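Local coordinates for protein exocyst complex component EXO70 (Saccharomyces cerevisiae, PDB 2B1E) that helps tether secretory vesicles to sites of exocytosis as a subunit of the exocyst complex and takes part in assembling that complex, at residues A[452-455]-A[460-463]; A[488-493]-A[531-536]; A[492-497]-A[547-552]. All blocks are in the same frame, centred on the assembly; numbering follows the deposited sequence.

Interaction 1: residues A[452-455]-A[460-463]; sequences YISY and WRDL
Arg461 and Ser454 carry this contact alone. Both sit on helix 440-473, seven residues apart, so this is a contact within one helix, two turns from end to end. Their CA atoms are 9.7 Å apart, and the arginine side chain bridges the gap by running back toward the N-terminal end of the helix.

The bonds all start from the guanidinium group. NH2 of Arg461 bonds to OG of Ser454 at 3.0 Å. This bond is bent, with an angle of 137° at the hydrogen, and OG lies somewhat out of the guanidinium plane. NH1 of Arg461 adds a weak bond to the same OG at 3.3 Å. NH2 also makes a weak bond to the backbone O of Ser454 at 2.9 Å. The hydroxyl therefore receives two N-H groups, and NH2 serves two oxygens of one residue.

Torsions explain the reach. The arginine chain is extended at chi2 and bends at chi3 (-78°). Ser454 holds OG anti to its own N (chi1 -159°), on the side of its carbonyl.

Packing elsewhere places the contact. Ser454 also touches Pro402, and Arg461 lies on Leu525 of helix 512-537. Tyr452 and Tyr455, on the same turn as Ser454, both hydrogen-bond to Glu384.

The contact is small and partly exposed, and it buries 93 Å² in all. Three bent bonds, two of them weak, imply a loose polar fastening along the helix surface. The two oxygens of Ser454 offer partial negative charge but no countercharge, so the arginine probably keeps its full positive charge.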
loop_
_atom_site.group_PDB
_atom_site.type_symbol
_atom_site.label_atom_id
_atom_site.label_comp_id
_atom_site.label_asym_id
_atom_site.label_seq_id
_atom_site.Cartn_x
_atom_site.Cartn_y
_atom_site.Cartn_z
ATOM N N TYR A 452 28.828 -14.936 -3.386
ATOM C CA TYR A 452 29.528 -14.606 -4.618
ATOM C C TYR A 452 30.988 -14.226 -4.405
ATOM O O TYR A 452 31.796 -14.299 -5.334
ATOM C CB TYR A 452 28.724 -13.547 -5.398
ATOM C CG TYR A 452 27.398 -14.137 -5.829
ATOM C CD1 TYR A 452 27.353 -15.158 -6.781
ATOM C CD2 TYR A 452 26.210 -13.799 -5.177
ATOM C CE1 TYR A 452 26.171 -15.840 -7.059
ATOM C CE2 TYR A 452 25.017 -14.475 -5.456
ATOM C CZ TYR A 452 25.006 -15.497 -6.393
ATOM O OH TYR A 452 23.840 -16.203 -6.644
ATOM N N ILE A 453 31.338 -13.835 -3.182
ATOM C CA ILE A 453 32.737 -13.560 -2.878
ATOM C C ILE A 453 33.328 -14.966 -2.935
ATOM O O ILE A 453 34.394 -15.196 -3.501
ATOM C CB ILE A 453 32.922 -13.004 -1.446
ATOM C CG1 ILE A 453 32.513 -11.527 -1.399
ATOM C CG2 ILE A 453 34.370 -13.200 -0.991
ATOM C CD1 ILE A 453 32.204 -11.012 0.023
ATOM N N SER A 454 32.597 -15.916 -2.356
ATOM C CA SER A 454 33.030 -17.307 -2.342
ATOM C C SER A 454 33.195 -17.846 -3.774
ATOM O O SER A 454 34.123 -18.608 -4.049
ATOM C CB SER A 454 32.033 -18.161 -1.545
ATOM O OG SER A 454 32.655 -19.362 -1.116
ATOM N N TYR A 455 32.304 -17.458 -4.684
ATOM C CA TYR A 455 32.433 -17.882 -6.084
ATOM C C TYR A 455 33.804 -17.430 -6.617
ATOM O O TYR A 455 34.497 -18.190 -7.288
ATOM C CB TYR A 455 31.340 -17.251 -6.963
ATOM C CG TYR A 455 30.079 -18.081 -7.132
ATOM C CD1 TYR A 455 29.389 -18.562 -6.026
ATOM C CD2 TYR A 455 29.555 -18.344 -8.400
ATOM C CE1 TYR A 455 28.219 -19.278 -6.163
ATOM C CE2 TYR A 455 28.363 -19.068 -8.550
ATOM C CZ TYR A 455 27.707 -19.531 -7.420
ATOM O OH TYR A 455 26.544 -20.269 -7.527
ATOM N N TRP A 460 40.709 -20.429 -6.399
ATOM C CA TRP A 460 41.938 -20.397 -5.631
ATOM C C TRP A 460 41.950 -21.582 -4.653
ATOM O O TRP A 460 43.015 -22.123 -4.347
ATOM C CB TRP A 460 42.074 -19.078 -4.855
ATOM C CG TRP A 460 42.277 -17.880 -5.717
ATOM C CD1 TRP A 460 41.307 -17.036 -6.194
ATOM C CD2 TRP A 460 43.523 -17.383 -6.220
ATOM N NE1 TRP A 460 41.872 -16.047 -6.959
ATOM C CE2 TRP A 460 43.232 -16.235 -6.994
ATOM C CE3 TRP A 460 44.860 -17.795 -6.092
ATOM C CZ2 TRP A 460 44.230 -15.493 -7.640
ATOM C CZ3 TRP A 460 45.852 -17.056 -6.734
ATOM C CH2 TRP A 460 45.531 -15.918 -7.498
ATOM N N ARG A 461 40.774 -21.981 -4.170
ATOM C CA ARG A 461 40.697 -23.118 -3.250
ATOM C C ARG A 461 41.123 -24.386 -3.991
ATOM O O ARG A 461 41.810 -25.246 -3.421
ATOM C CB ARG A 461 39.276 -23.284 -2.689
ATOM C CG ARG A 461 38.832 -22.160 -1.755
ATOM C CD ARG A 461 37.514 -22.496 -1.040
ATOM N NE ARG A 461 36.331 -22.311 -1.880
ATOM C CZ ARG A 461 35.538 -21.242 -1.833
ATOM N NH1 ARG A 461 35.794 -20.254 -0.986
ATOM N NH2 ARG A 461 34.481 -21.163 -2.625
ATOM N N ASP A 462 40.727 -24.504 -5.260
ATOM C CA ASP A 462 41.107 -25.675 -6.066
ATOM C C ASP A 462 42.630 -25.746 -6.202
ATOM O O ASP A 462 43.235 -26.811 -6.084
ATOM C CB ASP A 462 40.479 -25.594 -7.459
ATOM C CG ASP A 462 38.962 -25.702 -7.423
ATOM O OD1 ASP A 462 38.404 -25.931 -6.328
ATOM O OD2 ASP A 462 38.332 -25.563 -8.489
ATOM N N LEU A 463 43.244 -24.599 -6.457
ATOM C CA LEU A 463 44.696 -24.508 -6.594
ATOM C C LEU A 463 45.413 -25.032 -5.348
ATOM O O LEU A 463 46.323 -25.870 -5.438
ATOM C CB LEU A 463 45.104 -23.050 -6.823
ATOM C CG LEU A 463 46.603 -22.755 -6.930
ATOM C CD1 LEU A 463 47.171 -23.462 -8.136
ATOM C CD2 LEU A 463 46.837 -21.269 -7.061
#

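Interaction 2: residues A[488-493]-A[531-536]; sequences EKFRKF and ERFYSR
Phe490 and Phe533 meet where helix 483-504 packs against helix 512-537; the axes of segments 488-493 and 531-536 approach to 11.9 Å, with directions 154° apart, close to antiparallel. The nearest CA atoms belong to Phe490 and Tyr534, 8.7 Å apart.

The two phenylalanines make most of the contact. Their side chains run past each other in opposite directions, and the ring planes differ by 32°. The centroids are 4.3 Å apart. The rings overlap obliquely: CE2 of Phe533 lies over one face of Phe490, and CZ of Phe490 over one face of Phe533. The CE2 atom of Phe533 is 3.4 Å from CE1 of Phe490 and sits toward the rim of that ring. CZ of Phe533 sits close to over the centre of the Phe490 ring. Phe533 gets there with CG anti to its backbone N (chi1 172°), which sends the ring straight out at the facing helix.

Two neighbours complete the apolar patch. CB of Lys489 meets CZ of Phe533 at 3.9 Å, at the ring's edge. The lysine chain then leads away, and NZ hydrogen-bonds to the carbonyl O of Ser470. On the other helix, CA of Tyr534 lies at the edge of the Phe490 ring, 4.2 Å from CZ. The Tyr534 ring comes up obliquely, with CD1 4.4 Å from CE1 of Phe490.

Other parts of the fold enclose the pair. Leu467 and Val471 of helix 440-473 touch Phe533, and Ile548 of the loop before helix 552-563 touches Phe490.

The contact buries 230 Å² and is built from carbon atoms. It implies a hydrophobic core between antiparallel helices near the C-terminal end of the rod, held by dispersion and by the exclusion of water. The lysine adds its aliphatic part here, while its ammonium group is bonded away from the rings.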
loop_
_atom_site.group_PDB
_atom_site.type_symbol
_atom_site.label_atom_id
_atom_site.label_comp_id
_atom_site.label_asym_id
_atom_site.label_seq_id
_atom_site.Cartn_x
_atom_site.Cartn_y
_atom_site.Cartn_z
ATOM N N GLU A 488 58.653 -30.962 -10.329
ATOM C CA GLU A 488 57.385 -31.090 -11.016
ATOM C C GLU A 488 56.253 -30.573 -10.135
ATOM O O GLU A 488 55.310 -29.965 -10.638
ATOM C CB GLU A 488 57.121 -32.544 -11.397
ATOM C CG GLU A 488 55.799 -32.743 -12.114
ATOM C CD GLU A 488 55.764 -32.081 -13.482
ATOM O OE1 GLU A 488 54.649 -31.863 -14.008
ATOM O OE2 GLU A 488 56.848 -31.788 -14.039
ATOM N N LYS A 489 56.333 -30.803 -8.823
ATOM C CA LYS A 489 55.266 -30.313 -7.953
ATOM C C LYS A 489 55.236 -28.790 -7.964
ATOM O O LYS A 489 54.163 -28.187 -7.962
ATOM C CB LYS A 489 55.434 -30.807 -6.512
ATOM C CG LYS A 489 55.190 -32.299 -6.325
ATOM C CD LYS A 489 55.247 -32.678 -4.850
ATOM C CE LYS A 489 55.443 -34.183 -4.671
ATOM N NZ LYS A 489 54.369 -34.978 -5.328
ATOM N N PHE A 490 56.412 -28.166 -7.967
ATOM C CA PHE A 490 56.476 -26.705 -7.984
ATOM C C PHE A 490 56.002 -26.192 -9.338
ATOM O O PHE A 490 55.272 -25.201 -9.429
ATOM C CB PHE A 490 57.906 -26.230 -7.730
ATOM C CG PHE A 490 58.284 -26.184 -6.282
ATOM C CD1 PHE A 490 58.021 -25.047 -5.519
ATOM C CD2 PHE A 490 58.906 -27.272 -5.677
ATOM C CE1 PHE A 490 58.376 -24.996 -4.160
ATOM C CE2 PHE A 490 59.265 -27.235 -4.331
ATOM C CZ PHE A 490 59.002 -26.098 -3.568
ATOM N N ARG A 491 56.432 -26.872 -10.391
ATOM C CA ARG A 491 56.062 -26.502 -11.748
ATOM C C ARG A 491 54.541 -26.440 -11.895
ATOM O O ARG A 491 53.989 -25.406 -12.277
ATOM C CB ARG A 491 56.670 -27.520 -12.724
ATOM C CG ARG A 491 56.421 -27.268 -14.195
ATOM C CD ARG A 491 57.173 -28.316 -15.033
ATOM N NE ARG A 491 58.619 -28.245 -14.802
ATOM C CZ ARG A 491 59.364 -29.237 -14.318
ATOM N NH1 ARG A 491 58.819 -30.405 -14.006
ATOM N NH2 ARG A 491 60.662 -29.051 -14.128
ATOM N N LYS A 492 53.858 -27.534 -11.580
ATOM C CA LYS A 492 52.403 -27.551 -11.694
ATOM C C LYS A 492 51.772 -26.423 -10.878
ATOM O O LYS A 492 50.822 -25.783 -11.323
ATOM C CB LYS A 492 51.846 -28.904 -11.247
ATOM C CG LYS A 492 52.233 -30.070 -12.172
ATOM C CD LYS A 492 51.789 -31.410 -11.582
ATOM C CE LYS A 492 52.346 -32.595 -12.376
ATOM N NZ LYS A 492 52.004 -33.914 -11.752
ATOM N N PHE A 493 52.284 -26.173 -9.680
ATOM C CA PHE A 493 51.724 -25.092 -8.885
ATOM C C PHE A 493 51.940 -23.762 -9.610
ATOM O O PHE A 493 51.023 -22.950 -9.718
ATOM C CB PHE A 493 52.380 -25.019 -7.507
ATOM C CG PHE A 493 51.954 -23.815 -6.710
ATOM C CD1 PHE A 493 50.691 -23.761 -6.123
ATOM C CD2 PHE A 493 52.790 -22.702 -6.608
ATOM C CE1 PHE A 493 50.267 -22.612 -5.449
ATOM C CE2 PHE A 493 52.376 -21.556 -5.943
ATOM C CZ PHE A 493 51.113 -21.508 -5.363
ATOM N N GLU A 531 54.131 -21.233 1.996
ATOM C CA GLU A 531 55.275 -21.141 2.887
ATOM C C GLU A 531 55.626 -22.518 3.444
ATOM O O GLU A 531 56.799 -22.870 3.551
ATOM C CB GLU A 531 54.990 -20.164 4.034
ATOM C CG GLU A 531 54.752 -18.744 3.541
ATOM C CD GLU A 531 54.706 -17.722 4.651
ATOM O OE1 GLU A 531 53.850 -17.859 5.559
ATOM O OE2 GLU A 531 55.523 -16.775 4.605
ATOM N N ARG A 532 54.607 -23.296 3.795
ATOM C CA ARG A 532 54.814 -24.641 4.334
ATOM C C ARG A 532 55.366 -25.583 3.264
ATOM O O ARG A 532 56.256 -26.394 3.527
ATOM C CB ARG A 532 53.493 -25.186 4.883
ATOM C CG ARG A 532 53.024 -24.469 6.140
ATOM C CD ARG A 532 51.551 -24.684 6.422
ATOM N NE ARG A 532 51.166 -23.904 7.594
ATOM C CZ ARG A 532 49.963 -23.381 7.791
ATOM N NH1 ARG A 532 49.001 -23.553 6.897
ATOM N NH2 ARG A 532 49.733 -22.661 8.877
ATOM N N PHE A 533 54.822 -25.475 2.059
ATOM C CA PHE A 533 55.247 -26.297 0.926
ATOM C C PHE A 533 56.701 -25.981 0.559
ATOM O O PHE A 533 57.531 -26.885 0.378
ATOM C CB PHE A 533 54.313 -26.007 -0.263
ATOM C CG PHE A 533 54.745 -26.627 -1.560
ATOM C CD1 PHE A 533 54.909 -28.001 -1.675
ATOM C CD2 PHE A 533 54.935 -25.831 -2.690
ATOM C CE1 PHE A 533 55.255 -28.582 -2.900
ATOM C CE2 PHE A 533 55.278 -26.399 -3.912
ATOM C CZ PHE A 533 55.439 -27.775 -4.017
ATOM N N TYR A 534 57.003 -24.691 0.446
ATOM C CA TYR A 534 58.350 -24.236 0.109
ATOM C C TYR A 534 59.330 -24.683 1.190
ATOM O O TYR A 534 60.408 -25.183 0.895
ATOM C CB TYR A 534 58.363 -22.708 -0.004
ATOM C CG TYR A 534 59.722 -22.083 -0.266
ATOM C CD1 TYR A 534 60.196 -21.898 -1.571
ATOM C CD2 TYR A 534 60.516 -21.644 0.788
ATOM C CE1 TYR A 534 61.437 -21.277 -1.808
ATOM C CE2 TYR A 534 61.748 -21.029 0.564
ATOM C CZ TYR A 534 62.199 -20.847 -0.731
ATOM O OH TYR A 534 63.408 -20.228 -0.939
ATOM N N SER A 535 58.950 -24.507 2.448
ATOM C CA SER A 535 59.824 -24.893 3.550
ATOM C C SER A 535 60.060 -26.405 3.584
ATOM O O SER A 535 61.142 -26.872 3.923
ATOM C CB SER A 535 59.214 -24.439 4.874
ATOM O OG SER A 535 60.033 -24.823 5.965
ATOM N N ARG A 536 59.042 -27.164 3.214
ATOM C CA ARG A 536 59.135 -28.615 3.223
ATOM C C ARG A 536 60.089 -29.158 2.154
ATOM O O ARG A 536 60.781 -30.164 2.372
ATOM C CB ARG A 536 57.734 -29.213 3.028
ATOM C CG ARG A 536 57.666 -30.739 3.112
ATOM C CD ARG A 536 56.257 -31.285 2.813
ATOM N NE ARG A 536 55.294 -31.059 3.894
ATOM C CZ ARG A 536 54.432 -30.046 3.951
ATOM N NH1 ARG A 536 54.390 -29.133 2.982
ATOM N NH2 ARG A 536 53.602 -29.945 4.983
#

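Interaction 3: residues A[492-497]-A[547-552]; sequences KFNEGF and HIKYTP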
loop_
_atom_site.group_PDB
_atom_site.type_symbol
_atom_site.label_atom_id
_atom_site.label_comp_id
_atom_site.label_asym_id
_atom_site.label_seq_id
_atom_site.Cartn_x
_atom_site.Cartn_y
_atom_site.Cartn_z
ATOM N N LYS A 492 53.858 -27.534 -11.580
ATOM C CA LYS A 492 52.403 -27.551 -11.694
ATOM C C LYS A 492 51.772 -26.423 -10.878
ATOM O O LYS A 492 50.822 -25.783 -11.323
ATOM C CB LYS A 492 51.846 -28.904 -11.247
ATOM C CG LYS A 492 52.233 -30.070 -12.172
ATOM C CD LYS A 492 51.789 -31.410 -11.582
ATOM C CE LYS A 492 52.346 -32.595 -12.376
ATOM N NZ LYS A 492 52.004 -33.914 -11.752
ATOM N N PHE A 493 52.284 -26.173 -9.680
ATOM C CA PHE A 493 51.724 -25.092 -8.885
ATOM C C PHE A 493 51.940 -23.762 -9.610
ATOM O O PHE A 493 51.023 -22.950 -9.718
ATOM C CB PHE A 493 52.380 -25.019 -7.507
ATOM C CG PHE A 493 51.954 -23.815 -6.710
ATOM C CD1 PHE A 493 50.691 -23.761 -6.123
ATOM C CD2 PHE A 493 52.790 -22.702 -6.608
ATOM C CE1 PHE A 493 50.267 -22.612 -5.449
ATOM C CE2 PHE A 493 52.376 -21.556 -5.943
ATOM C CZ PHE A 493 51.113 -21.508 -5.363
ATOM N N ASN A 494 53.155 -23.536 -10.103
ATOM C CA ASN A 494 53.457 -22.290 -10.808
ATOM C C ASN A 494 52.493 -22.043 -11.968
ATOM O O ASN A 494 52.023 -20.920 -12.162
ATOM C CB ASN A 494 54.896 -22.298 -11.346
ATOM C CG ASN A 494 55.931 -22.299 -10.239
ATOM O OD1 ASN A 494 55.682 -21.801 -9.138
ATOM N ND2 ASN A 494 57.107 -22.836 -10.532
ATOM N N GLU A 495 52.193 -23.091 -12.730
ATOM C CA GLU A 495 51.278 -22.959 -13.862
ATOM C C GLU A 495 49.865 -22.636 -13.387
ATOM O O GLU A 495 49.173 -21.820 -13.990
ATOM C CB GLU A 495 51.265 -24.239 -14.702
ATOM C CG GLU A 495 52.525 -24.451 -15.540
ATOM C CD GLU A 495 52.544 -25.805 -16.253
ATOM O OE1 GLU A 495 51.579 -26.107 -16.995
ATOM O OE2 GLU A 495 53.527 -26.561 -16.077
ATOM N N GLY A 496 49.440 -23.267 -12.299
ATOM C CA GLY A 496 48.113 -23.011 -11.780
ATOM C C GLY A 496 48.019 -21.624 -11.185
ATOM O O GLY A 496 47.023 -20.924 -11.381
ATOM N N PHE A 497 49.062 -21.230 -10.455
ATOM C CA PHE A 497 49.141 -19.915 -9.816
ATOM C C PHE A 497 49.106 -18.802 -10.875
ATOM O O PHE A 497 48.281 -17.888 -10.815
ATOM C CB PHE A 497 50.451 -19.796 -9.018
ATOM C CG PHE A 497 50.656 -18.442 -8.381
ATOM C CD1 PHE A 497 49.896 -18.051 -7.275
ATOM C CD2 PHE A 497 51.585 -17.544 -8.908
ATOM C CE1 PHE A 497 50.053 -16.784 -6.703
ATOM C CE2 PHE A 497 51.752 -16.270 -8.343
ATOM C CZ PHE A 497 50.981 -15.892 -7.239
ATOM N N HIS A 547 65.819 -23.959 -9.017
ATOM C CA HIS A 547 64.800 -24.951 -9.335
ATOM C C HIS A 547 63.408 -24.593 -8.856
ATOM O O HIS A 547 62.436 -25.268 -9.185
ATOM C CB HIS A 547 65.209 -26.307 -8.762
ATOM C CG HIS A 547 66.602 -26.710 -9.129
ATOM N ND1 HIS A 547 67.714 -26.176 -8.518
ATOM C CD2 HIS A 547 67.064 -27.552 -10.082
ATOM C CE1 HIS A 547 68.803 -26.670 -9.079
ATOM N NE2 HIS A 547 68.436 -27.508 -10.032
ATOM N N ILE A 548 63.320 -23.529 -8.073
ATOM C CA ILE A 548 62.044 -23.072 -7.554
ATOM C C ILE A 548 61.856 -21.626 -7.996
ATOM O O ILE A 548 62.569 -20.732 -7.554
ATOM C CB ILE A 548 62.023 -23.171 -6.024
ATOM C CG1 ILE A 548 62.093 -24.644 -5.605
ATOM C CG2 ILE A 548 60.767 -22.519 -5.481
ATOM C CD1 ILE A 548 62.336 -24.848 -4.113
ATOM N N LYS A 549 60.881 -21.401 -8.869
ATOM C CA LYS A 549 60.624 -20.064 -9.398
ATOM C C LYS A 549 60.347 -18.973 -8.364
ATOM O O LYS A 549 60.918 -17.881 -8.446
ATOM C CB LYS A 549 59.467 -20.122 -10.411
ATOM C CG LYS A 549 59.255 -18.839 -11.211
ATOM C CD LYS A 549 58.270 -19.049 -12.360
ATOM C CE LYS A 549 58.092 -17.781 -13.182
ATOM N NZ LYS A 549 57.201 -18.008 -14.359
ATOM N N TYR A 550 59.487 -19.260 -7.391
ATOM C CA TYR A 550 59.126 -18.263 -6.386
ATOM C C TYR A 550 59.465 -18.582 -4.937
ATOM O O TYR A 550 59.207 -19.689 -4.455
ATOM C CB TYR A 550 57.614 -17.992 -6.415
ATOM C CG TYR A 550 57.027 -17.602 -7.747
ATOM C CD1 TYR A 550 57.135 -16.300 -8.230
ATOM C CD2 TYR A 550 56.318 -18.530 -8.510
ATOM C CE1 TYR A 550 56.540 -15.931 -9.441
ATOM C CE2 TYR A 550 55.726 -18.172 -9.713
ATOM C CZ TYR A 550 55.835 -16.876 -10.171
ATOM O OH TYR A 550 55.218 -16.522 -11.349
ATOM N N THR A 551 60.032 -17.605 -4.238
ATOM C CA THR A 551 60.277 -17.767 -2.812
ATOM C C THR A 551 58.941 -17.262 -2.266
ATOM O O THR A 551 58.177 -16.609 -2.991
ATOM C CB THR A 551 61.413 -16.847 -2.288
ATOM O OG1 THR A 551 61.090 -15.477 -2.557
ATOM C CG2 THR A 551 62.731 -17.204 -2.949
ATOM N N PRO A 552 58.612 -17.576 -1.004
ATOM C CA PRO A 552 57.328 -17.073 -0.518
ATOM C C PRO A 552 57.228 -15.550 -0.640
ATOM O O PRO A 552 56.176 -15.011 -0.994
ATOM C CB PRO A 552 57.298 -17.558 0.926
ATOM C CG PRO A 552 58.008 -18.911 0.815
ATOM C CD PRO A 552 59.190 -18.563 -0.072
HETATM O O HOH W 1 57.602 -21.448 -7.197
HETATM O O HOH W 2 59.837 -23.655 -10.126
#
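A water-mediated polar contact joined to an aromatic one links helix 483-504 to the loop that leads into helix 552-563. Asn494 faces Lys549 and Tyr550, and Phe497, one turn on, meets Tyr550.

The asparagine works through two waters. It has CG anti to its carbonyl carbon (chi1 -66°), which turns the amide to the loop. Its OD1 accepts a hydrogen bond from water 1 at 2.8 Å, and that water in turn accepts from the backbone N of Tyr550 at 2.9 Å. ND2 gives a weak bond to water 2. This second water accepts from N of Lys549 at 2.8 Å and donates to O of His547. Through the two waters one amide is thus linked to three backbone groups of the loop.

Direct contacts lie beside the waters. OD1 of Asn494 is 3.4 Å from CD2 of Tyr550, in the plane of the ring at its edge, and the amide stands 78° to that ring. ND2 of Asn494 lies 3.6 Å from CB of Lys549. CG of Lys549 in turn rests over the centre of one face of the Tyr550 ring.

Phe497 and Tyr550 pair edge-to-face. The edge of Phe497 points at the face of Tyr550, with centroids 5.7 Å apart and planes at 68°. The far ends of the loop residues share one partner: Lys549 makes a salt bridge to Glu498, and the Tyr550 hydroxyl hydrogen-bonds to it.

Thr551 caps the start of helix 552-563. Leu555 of that helix touches both Phe497 and Tyr550, while Tyr530 of helix 512-537 bonds to the carbonyl of Tyr550. The loop is thereby fixed among three helices.

Overall arrangement
From the N terminus, interaction 1 comes first. It lies within helix 440-473 and closes only a two-turn span. The chain then enters helix 483-504, where interactions 2 and 3 start from overlapping segments that share Lys492 and Phe493. Interaction 2 closes the helical hairpin with helix 512-537. Interaction 3 starts four residues later and closes further on, before helix 552-563, so the two spans cross without nesting. Interaction 1 precedes both, yet Leu463 packs on Phe493 and on the backbone at Gly496-Phe497, and Trp460 on Phe497. Tyr534 and Phe490 of interaction 2 touch Pro552 and Ile548 of interaction 3, respectively. Together they tie the last four helices of the chain.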